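Local coordinates for hypothetical protein aq_1494 (Aquifex aeolicus, PDB 2EGR), which is of unestablished function but probably hydrolyses acyl-CoA thioesters, as a hotdog-fold member of the 4-hydroxybenzoyl-CoA thioesterase family, at residues A[76-81]-A[88-93]; A[56-61]-A[102-107]; A[23-28]-A[61-66]. One frame throughout, in Å; residues are numbered along the deposited sequence.

How the contacts relate
Contacts 1 and 2 are strand pairings within one antiparallel sheet, and contact 3 sets helix 22-39 against that sheet. Strands 86-95 and 98-111 are neighbours, so contacts 1 and 2 touch; the hydroxyl of Y91 probably bonds that of T105. Contacts 2 and 3 share C61 and strand 52-63. All three are partly buried. The inner parts are the leucine and aromatic face of contact 1, the A59, C61, A103 and T105 face of contact 2, and Y25, F26 and C61 of contact 3. N78, E80, K64 and K65 lie at the surface. Contact 3 has no direct hydrogen bond. Contacts 2 and 3 reach the second subunit, whereas contact 1 lies within its own chain.

Contact 1 (A[76-81]-A[88-93]); sequences HLNLEE and TFSYIV
CG of E80 lies beside its backbone N (chi1 -77°), and a second bend at chi2 (-56°) folds the carboxylate back over S90. OG of S90 sits between its own backbone N and carbonyl carbon. There it donates to OE2 of E80 at 2.7 Å, using the anti lone pair. ND2 of N78 also donates to OE2 of E80, at 2.9 Å. This second bond comes from above the carboxylate plane, 69° out of it. Two donors from different strands thus grip one oxygen and limit the rotation of the carboxylate. CG of E80 packs against CB of S90.

The backbones are two strands of the antiparallel hairpin 72-82/86-95, part of the hotdog-fold sheet. H76 with I92 and N78 with S90 are hydrogen-bonded pairs; L77 with Y91 and L79 with F89 are non-hydrogen-bonded pairs. A classic beta bulge follows, with E80 and E81 both facing T88. O of T88 takes a 2.7 Å bond from N of E80 and a weak one from N of E81. N of T88 donates to O of E81. A water lies between OE1 of E81 and OG1 of T88, but it is modelled too close to OE1, so the bridge is doubtful.

The other sheet face is largely apolar and turned towards helix 22-39. CD2 of L77 lies 3.4 Å from CD1 of F89, meeting the ring obliquely. CD1 of L79 comes to CE1 of F89 at 4.0 Å. The two leucine methyls come from opposite sides of the ring plane at CE1 of F89. CD1 of L77 also approaches CE1 of Y91. F36 of the helix packs on L77, and F29 stacks on Y91. OH of Y91 is hydrogen-bonded to T105 and R33.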
loop_
_atom_site.group_PDB
_atom_site.type_symbol
_atom_site.label_atom_id
_atom_site.label_comp_id
_atom_site.label_asym_id
_atom_site.label_seq_id
_atom_site.Cartn_x
_atom_site.Cartn_y
_atom_site.Cartn_z
ATOM N N HIS A 76 18.514 10.620 -5.178
ATOM C CA HIS A 76 19.854 10.529 -5.750
ATOM C C HIS A 76 20.486 9.265 -5.191
ATOM O O HIS A 76 20.705 9.146 -3.951
ATOM C CB HIS A 76 20.697 11.734 -5.323
ATOM C CG HIS A 76 20.282 13.043 -5.924
ATOM N ND1 HIS A 76 18.975 13.372 -6.223
ATOM C CD2 HIS A 76 21.021 14.129 -6.251
ATOM C CE1 HIS A 76 18.930 14.603 -6.709
ATOM N NE2 HIS A 76 20.157 15.088 -6.719
ATOM N N LEU A 77 20.748 8.331 -6.091
ATOM C CA LEU A 77 21.224 6.986 -5.786
ATOM C C LEU A 77 22.715 6.920 -6.050
ATOM O O LEU A 77 23.180 7.461 -7.061
ATOM C CB LEU A 77 20.488 6.002 -6.718
ATOM C CG LEU A 77 20.641 4.492 -6.777
ATOM C CD1 LEU A 77 19.431 3.820 -7.457
ATOM C CD2 LEU A 77 21.916 4.116 -7.519
ATOM N N ASN A 78 23.450 6.240 -5.167
ATOM C CA ASN A 78 24.874 5.952 -5.373
ATOM C C ASN A 78 25.215 4.502 -5.002
ATOM O O ASN A 78 24.718 4.003 -3.992
ATOM C CB ASN A 78 25.714 6.933 -4.556
ATOM C CG ASN A 78 27.234 6.754 -4.790
ATOM O OD1 ASN A 78 27.709 6.785 -5.939
ATOM N ND2 ASN A 78 27.987 6.555 -3.706
ATOM N N LEU A 79 26.026 3.823 -5.818
ATOM C CA LEU A 79 26.531 2.486 -5.480
ATOM C C LEU A 79 27.630 2.669 -4.460
ATOM O O LEU A 79 28.602 3.398 -4.689
ATOM C CB LEU A 79 27.077 1.732 -6.708
ATOM C CG LEU A 79 27.648 0.324 -6.495
ATOM C CD1 LEU A 79 26.544 -0.649 -6.153
ATOM C CD2 LEU A 79 28.442 -0.177 -7.737
ATOM N N GLU A 80 27.440 2.038 -3.308
ATOM C CA GLU A 80 28.327 2.229 -2.161
ATOM C C GLU A 80 29.323 1.111 -2.042
ATOM O O GLU A 80 30.433 1.314 -1.568
ATOM C CB GLU A 80 27.518 2.327 -0.857
ATOM C CG GLU A 80 26.824 3.667 -0.638
ATOM C CD GLU A 80 27.764 4.851 -0.678
ATOM O OE1 GLU A 80 28.987 4.661 -0.481
ATOM O OE2 GLU A 80 27.292 5.976 -0.920
ATOM N N GLU A 81 28.921 -0.078 -2.457
ATOM C CA GLU A 81 29.739 -1.261 -2.278
ATOM C C GLU A 81 29.316 -2.311 -3.281
ATOM O O GLU A 81 28.124 -2.450 -3.590
ATOM C CB GLU A 81 29.644 -1.790 -0.835
ATOM C CG GLU A 81 30.777 -2.748 -0.442
ATOM C CD GLU A 81 30.477 -4.211 -0.788
ATOM O OE1 GLU A 81 29.399 -4.475 -1.371
ATOM O OE2 GLU A 81 31.312 -5.100 -0.477
ATOM N N THR A 88 25.519 -2.613 -2.227
ATOM C CA THR A 88 24.889 -1.646 -1.309
ATOM C C THR A 88 24.666 -0.326 -2.038
ATOM O O THR A 88 25.610 0.238 -2.621
ATOM C CB THR A 88 25.758 -1.402 -0.019
ATOM O OG1 THR A 88 25.944 -2.644 0.647
ATOM C CG2 THR A 88 25.098 -0.436 0.964
ATOM N N PHE A 89 23.415 0.148 -2.043
ATOM C CA PHE A 89 23.115 1.480 -2.521
ATOM C C PHE A 89 22.896 2.445 -1.382
ATOM O O PHE A 89 22.358 2.060 -0.330
ATOM C CB PHE A 89 21.839 1.499 -3.396
ATOM C CG PHE A 89 21.982 0.814 -4.717
ATOM C CD1 PHE A 89 22.744 1.373 -5.736
ATOM C CD2 PHE A 89 21.297 -0.371 -4.968
ATOM C CE1 PHE A 89 22.837 0.726 -6.989
ATOM C CE2 PHE A 89 21.379 -1.016 -6.213
ATOM C CZ PHE A 89 22.158 -0.475 -7.215
ATOM N N SER A 90 23.300 3.696 -1.601
ATOM C CA SER A 90 22.926 4.801 -0.734
ATOM C C SER A 90 21.975 5.726 -1.484
ATOM O O SER A 90 21.957 5.754 -2.728
ATOM C CB SER A 90 24.134 5.552 -0.145
ATOM O OG SER A 90 24.656 6.539 -1.014
ATOM N N TYR A 91 21.133 6.411 -0.731
ATOM C CA TYR A 91 20.097 7.249 -1.305
ATOM C C TYR A 91 20.051 8.517 -0.497
ATOM O O TYR A 91 20.155 8.481 0.760
ATOM C CB TYR A 91 18.684 6.598 -1.251
ATOM C CG TYR A 91 18.586 5.183 -1.713
ATOM C CD1 TYR A 91 18.153 4.876 -2.982
ATOM C CD2 TYR A 91 18.896 4.146 -0.867
ATOM C CE1 TYR A 91 18.049 3.558 -3.407
ATOM C CE2 TYR A 91 18.804 2.836 -1.270
ATOM C CZ TYR A 91 18.397 2.541 -2.534
ATOM O OH TYR A 91 18.295 1.246 -2.880
ATOM N N ILE A 92 19.927 9.649 -1.188
ATOM C CA ILE A 92 19.531 10.892 -0.556
ATOM C C ILE A 92 18.264 11.416 -1.230
ATOM O O ILE A 92 18.185 11.489 -2.456
ATOM C CB ILE A 92 20.643 12.005 -0.591
ATOM C CG1 ILE A 92 21.934 11.469 0.031
ATOM C CG2 ILE A 92 20.179 13.227 0.179
ATOM C CD1 ILE A 92 23.218 12.070 -0.564
ATOM N N VAL A 93 17.271 11.732 -0.413
ATOM C CA VAL A 93 16.027 12.294 -0.934
ATOM C C VAL A 93 16.070 13.794 -0.811
ATOM O O VAL A 93 16.167 14.334 0.302
ATOM C CB VAL A 93 14.787 11.722 -0.215
ATOM C CG1 VAL A 93 13.499 12.383 -0.798
ATOM C CG2 VAL A 93 14.762 10.191 -0.353
HETATM O O HOH W 1 27.381 -4.992 -0.101
#

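Contact 2 (A[56-61]-A[102-107]); sequences LLNAYC and KANTKH
Strands 56-61 and 102-107 run antiparallel at 161°, their axes 4.6 Å apart at closest approach. They belong to the hotdog-fold sheet, continued through N58-C61 by a strand of the second subunit. A classic beta bulge puts L57 and N58 both opposite K106. N of L57 donates to O of K106, and N of K106 to O of N58. N104 and Y60 exchange two backbone bonds.

A59, T105, C61 and A103 face helix 22-39, whose F26 touches A59 and C61. CB of A59 meets CG2 of T105 at 3.9 Å, and SG of C61 meets CB of A103 at 4.0 Å. CD1 of L56 reaches CB of T105 at 3.8 Å.

N58, Y60, N104 and K106 line the other face. The extended K106 chain passes CD1 of L57 and the amide of N58. The N104 amide lies beside the Y60 ring, their planes 23° apart, with ND2 of N104 3.5 Å from CD2 of Y60. OH of Y60 is hydrogen-bonded to OE1 of E62. Both asparagines hold CG between backbone N and carbonyl carbon (chi1 near 60°). Two waters lie between them, one 2.8 Å from OD1 of N58 and 2.6 Å from OD1 of N104.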
loop_
_atom_site.group_PDB
_atom_site.type_symbol
_atom_site.label_atom_id
_atom_site.label_comp_id
_atom_site.label_asym_id
_atom_site.label_seq_id
_atom_site.Cartn_x
_atom_site.Cartn_y
_atom_site.Cartn_z
ATOM N N LEU A 56 16.794 -8.464 -0.963
ATOM C CA LEU A 56 17.146 -7.442 0.017
ATOM C C LEU A 56 17.599 -8.049 1.359
ATOM O O LEU A 56 16.910 -8.908 1.943
ATOM C CB LEU A 56 15.951 -6.515 0.243
ATOM C CG LEU A 56 16.185 -5.392 1.252
ATOM C CD1 LEU A 56 17.180 -4.359 0.705
ATOM C CD2 LEU A 56 14.878 -4.711 1.580
ATOM N N LEU A 57 18.755 -7.602 1.837
ATOM C CA LEU A 57 19.319 -8.110 3.097
ATOM C C LEU A 57 18.977 -7.245 4.302
ATOM O O LEU A 57 18.585 -7.753 5.383
ATOM C CB LEU A 57 20.841 -8.252 2.967
ATOM C CG LEU A 57 21.360 -9.463 2.194
ATOM C CD1 LEU A 57 22.875 -9.285 2.045
ATOM C CD2 LEU A 57 21.021 -10.824 2.857
ATOM N N ASN A 58 19.153 -5.938 4.130
ATOM C CA ASN A 58 18.772 -4.947 5.117
ATOM C C ASN A 58 18.514 -3.596 4.464
ATOM O O ASN A 58 18.923 -3.357 3.309
ATOM C CB ASN A 58 19.800 -4.805 6.253
ATOM C CG ASN A 58 21.159 -4.329 5.761
ATOM O OD1 ASN A 58 21.311 -3.200 5.284
ATOM N ND2 ASN A 58 22.162 -5.206 5.881
ATOM N N ALA A 59 17.812 -2.743 5.203
ATOM C CA ALA A 59 17.459 -1.398 4.751
ATOM C C ALA A 59 17.374 -0.459 5.940
ATOM O O ALA A 59 16.923 -0.859 7.042
ATOM C CB ALA A 59 16.107 -1.433 3.972
ATOM N N TYR A 60 17.750 0.794 5.711
ATOM C CA TYR A 60 17.808 1.803 6.721
ATOM C C TYR A 60 17.332 3.116 6.113
ATOM O O TYR A 60 17.693 3.458 4.969
ATOM C CB TYR A 60 19.262 1.985 7.215
ATOM C CG TYR A 60 19.430 3.180 8.114
ATOM C CD1 TYR A 60 19.024 3.128 9.462
ATOM C CD2 TYR A 60 19.939 4.381 7.629
ATOM C CE1 TYR A 60 19.165 4.242 10.297
ATOM C CE2 TYR A 60 20.089 5.489 8.457
ATOM C CZ TYR A 60 19.712 5.406 9.791
ATOM O OH TYR A 60 19.817 6.511 10.605
ATOM N N CYS A 61 16.515 3.850 6.858
ATOM C CA CYS A 61 16.137 5.201 6.451
ATOM C C CYS A 61 16.118 6.143 7.636
ATOM O O CYS A 61 15.614 5.788 8.717
ATOM C CB CYS A 61 14.787 5.245 5.696
ATOM S SG CYS A 61 14.511 6.807 4.807
ATOM N N LYS A 102 17.775 10.290 4.236
ATOM C CA LYS A 102 18.899 9.498 3.717
ATOM C C LYS A 102 18.676 8.053 4.066
ATOM O O LYS A 102 18.148 7.762 5.135
ATOM C CB LYS A 102 20.227 9.957 4.341
ATOM C CG LYS A 102 20.618 11.319 3.890
ATOM C CD LYS A 102 22.062 11.624 4.249
ATOM C CE LYS A 102 22.473 13.011 3.776
ATOM N NZ LYS A 102 23.879 13.288 4.323
ATOM N N ALA A 103 19.135 7.161 3.192
ATOM C CA ALA A 103 18.924 5.730 3.324
ATOM C C ALA A 103 20.002 4.889 2.662
ATOM O O ALA A 103 20.855 5.398 1.896
ATOM C CB ALA A 103 17.569 5.363 2.722
ATOM N N ASN A 104 19.910 3.589 2.907
ATOM C CA ASN A 104 20.747 2.607 2.271
ATOM C C ASN A 104 20.076 1.250 2.303
ATOM O O ASN A 104 19.251 0.975 3.217
ATOM C CB ASN A 104 22.153 2.591 2.896
ATOM C CG ASN A 104 22.159 2.202 4.374
ATOM O OD1 ASN A 104 22.143 1.022 4.702
ATOM N ND2 ASN A 104 22.280 3.190 5.254
ATOM N N THR A 105 20.424 0.441 1.313
ATOM C CA THR A 105 19.926 -0.912 1.137
ATOM C C THR A 105 21.060 -1.821 0.666
ATOM O O THR A 105 21.875 -1.438 -0.186
ATOM C CB THR A 105 18.765 -0.989 0.127
ATOM O OG1 THR A 105 19.208 -0.524 -1.157
ATOM C CG2 THR A 105 17.566 -0.133 0.596
ATOM N N LYS A 106 21.101 -3.026 1.232
ATOM C CA LYS A 106 22.076 -4.033 0.837
ATOM C C LYS A 106 21.360 -5.247 0.271
ATOM O O LYS A 106 20.291 -5.679 0.791
ATOM C CB LYS A 106 22.976 -4.401 2.019
ATOM C CG LYS A 106 23.992 -5.464 1.701
ATOM C CD LYS A 106 24.785 -5.856 2.942
ATOM C CE LYS A 106 26.058 -6.593 2.543
ATOM N NZ LYS A 106 26.638 -7.292 3.726
ATOM N N HIS A 107 21.934 -5.787 -0.798
ATOM C CA HIS A 107 21.316 -6.819 -1.623
ATOM C C HIS A 107 22.266 -7.963 -1.939
ATOM O O HIS A 107 23.478 -7.800 -1.958
ATOM C CB HIS A 107 20.840 -6.233 -2.962
ATOM C CG HIS A 107 19.921 -5.062 -2.818
ATOM N ND1 HIS A 107 20.380 -3.776 -2.615
ATOM C CD2 HIS A 107 18.575 -4.987 -2.807
ATOM C CE1 HIS A 107 19.353 -2.959 -2.495
ATOM N NE2 HIS A 107 18.244 -3.672 -2.591
HETATM O O HOH W 2 22.251 -1.263 3.544
HETATM O O HOH W 3 20.910 -0.571 6.444
#

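Contact 3 (A[23-28]-A[61-66]); sequences SNYFRY and CEYKKP
Y63 sends the edge of its ring onto the face of Y25 in a T-shaped stack. The planes stand at 87° and the centroids are 5.1 Å apart. CE1 of Y63 does the touching, 3.6 Å from CD2 of Y25 and offset towards the ring rim. Y25 turns CG beside its backbone N (chi1 -71°), which presents a ring face to the strand end. CZ of F26 packs on CB of C61 at 3.6 Å, and CE2 of F26 lies 3.4 Å from OH of Y63. The side chains of F26 and Y63 cross at about a right angle. OH of Y63 is hydrogen-bonded to O of H22. SG of C61 rests over one face of the Y63 ring, offset towards the rim. The same sulfur makes an oblique sulfur-aromatic contact with the Y25 ring.

This is the helix-on-sheet packing of the hotdog fold. Helix 22-39 is the long helix that the sheet wraps around, and residues 61-63 of strand 52-63 run at 122° to residues 23-28 of the helix. F26 stacks on F26 of the second subunit, and Y63 packs on L56 of that subunit, so the tight side also borders the second subunit. The side chain of Y25 is about 9 Å from that of D15, the predicted active-site residue.

The contact loosens past Y63, where the chain leaves the strand and K64 and K65 are exposed. Here Y25 reaches the loop largely through water. OH of Y25 is 2.9 Å from a water that donates to O of K65 at 2.7 Å. Its direct approach to the loop is longer: OH of Y25 lies 4.1 Å from C of P66.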
loop_
_atom_site.group_PDB
_atom_site.type_symbol
_atom_site.label_atom_id
_atom_site.label_comp_id
_atom_site.label_asym_id
_atom_site.label_seq_id
_atom_site.Cartn_x
_atom_site.Cartn_y
_atom_site.Cartn_z
ATOM N N SER A 23 6.949 4.086 5.354
ATOM C CA SER A 23 7.160 2.859 4.666
ATOM C C SER A 23 7.236 3.080 3.146
ATOM O O SER A 23 7.768 2.255 2.460
ATOM C CB SER A 23 6.028 1.862 4.972
ATOM O OG SER A 23 4.798 2.312 4.411
ATOM N N ASN A 24 6.651 4.168 2.650
ATOM C CA ASN A 24 6.600 4.409 1.198
ATOM C C ASN A 24 7.959 4.861 0.674
ATOM O O ASN A 24 8.223 4.745 -0.518
ATOM C CB ASN A 24 5.531 5.464 0.843
ATOM C CG ASN A 24 4.097 4.918 0.998
ATOM O OD1 ASN A 24 3.148 5.647 1.326
ATOM N ND2 ASN A 24 3.949 3.665 0.741
ATOM N N TYR A 25 8.808 5.393 1.547
ATOM C CA TYR A 25 10.181 5.761 1.106
ATOM C C TYR A 25 10.907 4.568 0.546
ATOM O O TYR A 25 11.582 4.690 -0.477
ATOM C CB TYR A 25 10.983 6.461 2.228
ATOM C CG TYR A 25 10.531 7.854 2.545
ATOM C CD1 TYR A 25 11.347 8.959 2.202
ATOM C CD2 TYR A 25 9.305 8.104 3.201
ATOM C CE1 TYR A 25 10.954 10.252 2.500
ATOM C CE2 TYR A 25 8.874 9.434 3.515
ATOM C CZ TYR A 25 9.737 10.496 3.168
ATOM O OH TYR A 25 9.387 11.786 3.456
ATOM N N PHE A 26 10.721 3.372 1.145
ATOM C CA PHE A 26 11.334 2.165 0.615
ATOM C C PHE A 26 10.824 1.832 -0.777
ATOM O O PHE A 26 11.573 1.323 -1.598
ATOM C CB PHE A 26 11.199 1.001 1.594
ATOM C CG PHE A 26 11.838 1.315 2.910
ATOM C CD1 PHE A 26 13.247 1.232 3.055
ATOM C CD2 PHE A 26 11.070 1.819 3.963
ATOM C CE1 PHE A 26 13.838 1.582 4.277
ATOM C CE2 PHE A 26 11.667 2.206 5.181
ATOM C CZ PHE A 26 13.057 2.071 5.331
ATOM N N ARG A 27 9.553 2.142 -1.028
ATOM C CA ARG A 27 8.971 1.935 -2.365
ATOM C C ARG A 27 9.589 2.879 -3.393
ATOM O O ARG A 27 9.935 2.436 -4.512
ATOM C CB ARG A 27 7.455 2.071 -2.294
ATOM C CG ARG A 27 6.859 0.999 -1.346
ATOM C CD ARG A 27 5.319 1.139 -1.162
ATOM N NE ARG A 27 4.840 0.011 -0.314
ATOM C CZ ARG A 27 3.590 -0.457 -0.314
ATOM N NH1 ARG A 27 2.653 0.166 -1.054
ATOM N NH2 ARG A 27 3.272 -1.520 0.472
ATOM N N TYR A 28 9.765 4.138 -2.993
ATOM C CA TYR A 28 10.451 5.127 -3.816
ATOM C C TYR A 28 11.867 4.668 -4.135
ATOM O O TYR A 28 12.279 4.760 -5.287
ATOM C CB TYR A 28 10.523 6.481 -3.132
ATOM C CG TYR A 28 9.224 7.208 -2.844
ATOM C CD1 TYR A 28 8.061 6.950 -3.561
ATOM C CD2 TYR A 28 9.197 8.182 -1.856
ATOM C CE1 TYR A 28 6.883 7.685 -3.295
ATOM C CE2 TYR A 28 8.075 8.917 -1.575
ATOM C CZ TYR A 28 6.905 8.654 -2.310
ATOM O OH TYR A 28 5.786 9.409 -2.035
ATOM N N CYS A 61 16.515 3.850 6.858
ATOM C CA CYS A 61 16.137 5.201 6.451
ATOM C C CYS A 61 16.118 6.143 7.636
ATOM O O CYS A 61 15.614 5.788 8.717
ATOM C CB CYS A 61 14.787 5.245 5.696
ATOM S SG CYS A 61 14.511 6.807 4.807
ATOM N N GLU A 62 16.707 7.321 7.438
ATOM C CA GLU A 62 16.635 8.414 8.376
ATOM C C GLU A 62 15.843 9.572 7.797
ATOM O O GLU A 62 16.081 10.028 6.658
ATOM C CB GLU A 62 18.014 8.855 8.930
ATOM C CG GLU A 62 19.100 9.067 7.924
ATOM C CD GLU A 62 20.470 9.307 8.592
ATOM O OE1 GLU A 62 20.657 8.866 9.759
ATOM O OE2 GLU A 62 21.352 9.913 7.936
ATOM N N TYR A 63 14.908 10.049 8.599
ATOM C CA TYR A 63 13.892 10.992 8.180
ATOM C C TYR A 63 14.151 12.352 8.799
ATOM O O TYR A 63 14.076 12.534 10.023
ATOM C CB TYR A 63 12.480 10.478 8.538
ATOM C CG TYR A 63 12.146 9.104 7.969
ATOM C CD1 TYR A 63 11.441 8.983 6.767
ATOM C CD2 TYR A 63 12.536 7.939 8.633
ATOM C CE1 TYR A 63 11.139 7.708 6.233
ATOM C CE2 TYR A 63 12.275 6.670 8.111
ATOM C CZ TYR A 63 11.556 6.565 6.899
ATOM O OH TYR A 63 11.279 5.325 6.398
ATOM N N LYS A 64 14.471 13.327 7.958
ATOM C CA LYS A 64 14.854 14.648 8.456
ATOM C C LYS A 64 13.735 15.683 8.346
ATOM O O LYS A 64 13.483 16.423 9.287
ATOM C CB LYS A 64 16.141 15.142 7.757
ATOM C CG LYS A 64 17.240 14.095 7.676
ATOM C CD LYS A 64 18.358 14.517 6.680
ATOM C CE LYS A 64 19.514 13.501 6.685
ATOM N NZ LYS A 64 20.310 13.522 7.977
ATOM N N LYS A 65 13.073 15.748 7.189
ATOM C CA LYS A 65 11.952 16.630 6.961
ATOM C C LYS A 65 10.880 15.842 6.186
ATOM O O LYS A 65 11.219 14.990 5.389
ATOM C CB LYS A 65 12.382 17.853 6.134
ATOM C CG LYS A 65 13.480 18.762 6.791
ATOM C CD LYS A 65 12.861 19.688 7.851
ATOM C CE LYS A 65 13.922 20.437 8.693
ATOM N NZ LYS A 65 13.366 21.738 9.231
ATOM N N PRO A 66 9.605 16.167 6.380
ATOM C CA PRO A 66 8.565 15.379 5.695
ATOM C C PRO A 66 8.422 15.727 4.216
ATOM O O PRO A 66 8.874 16.781 3.788
ATOM C CB PRO A 66 7.292 15.787 6.428
ATOM C CG PRO A 66 7.549 17.200 6.822
ATOM C CD PRO A 66 9.012 17.200 7.246
HETATM O O HOH W 4 11.210 12.327 5.640
#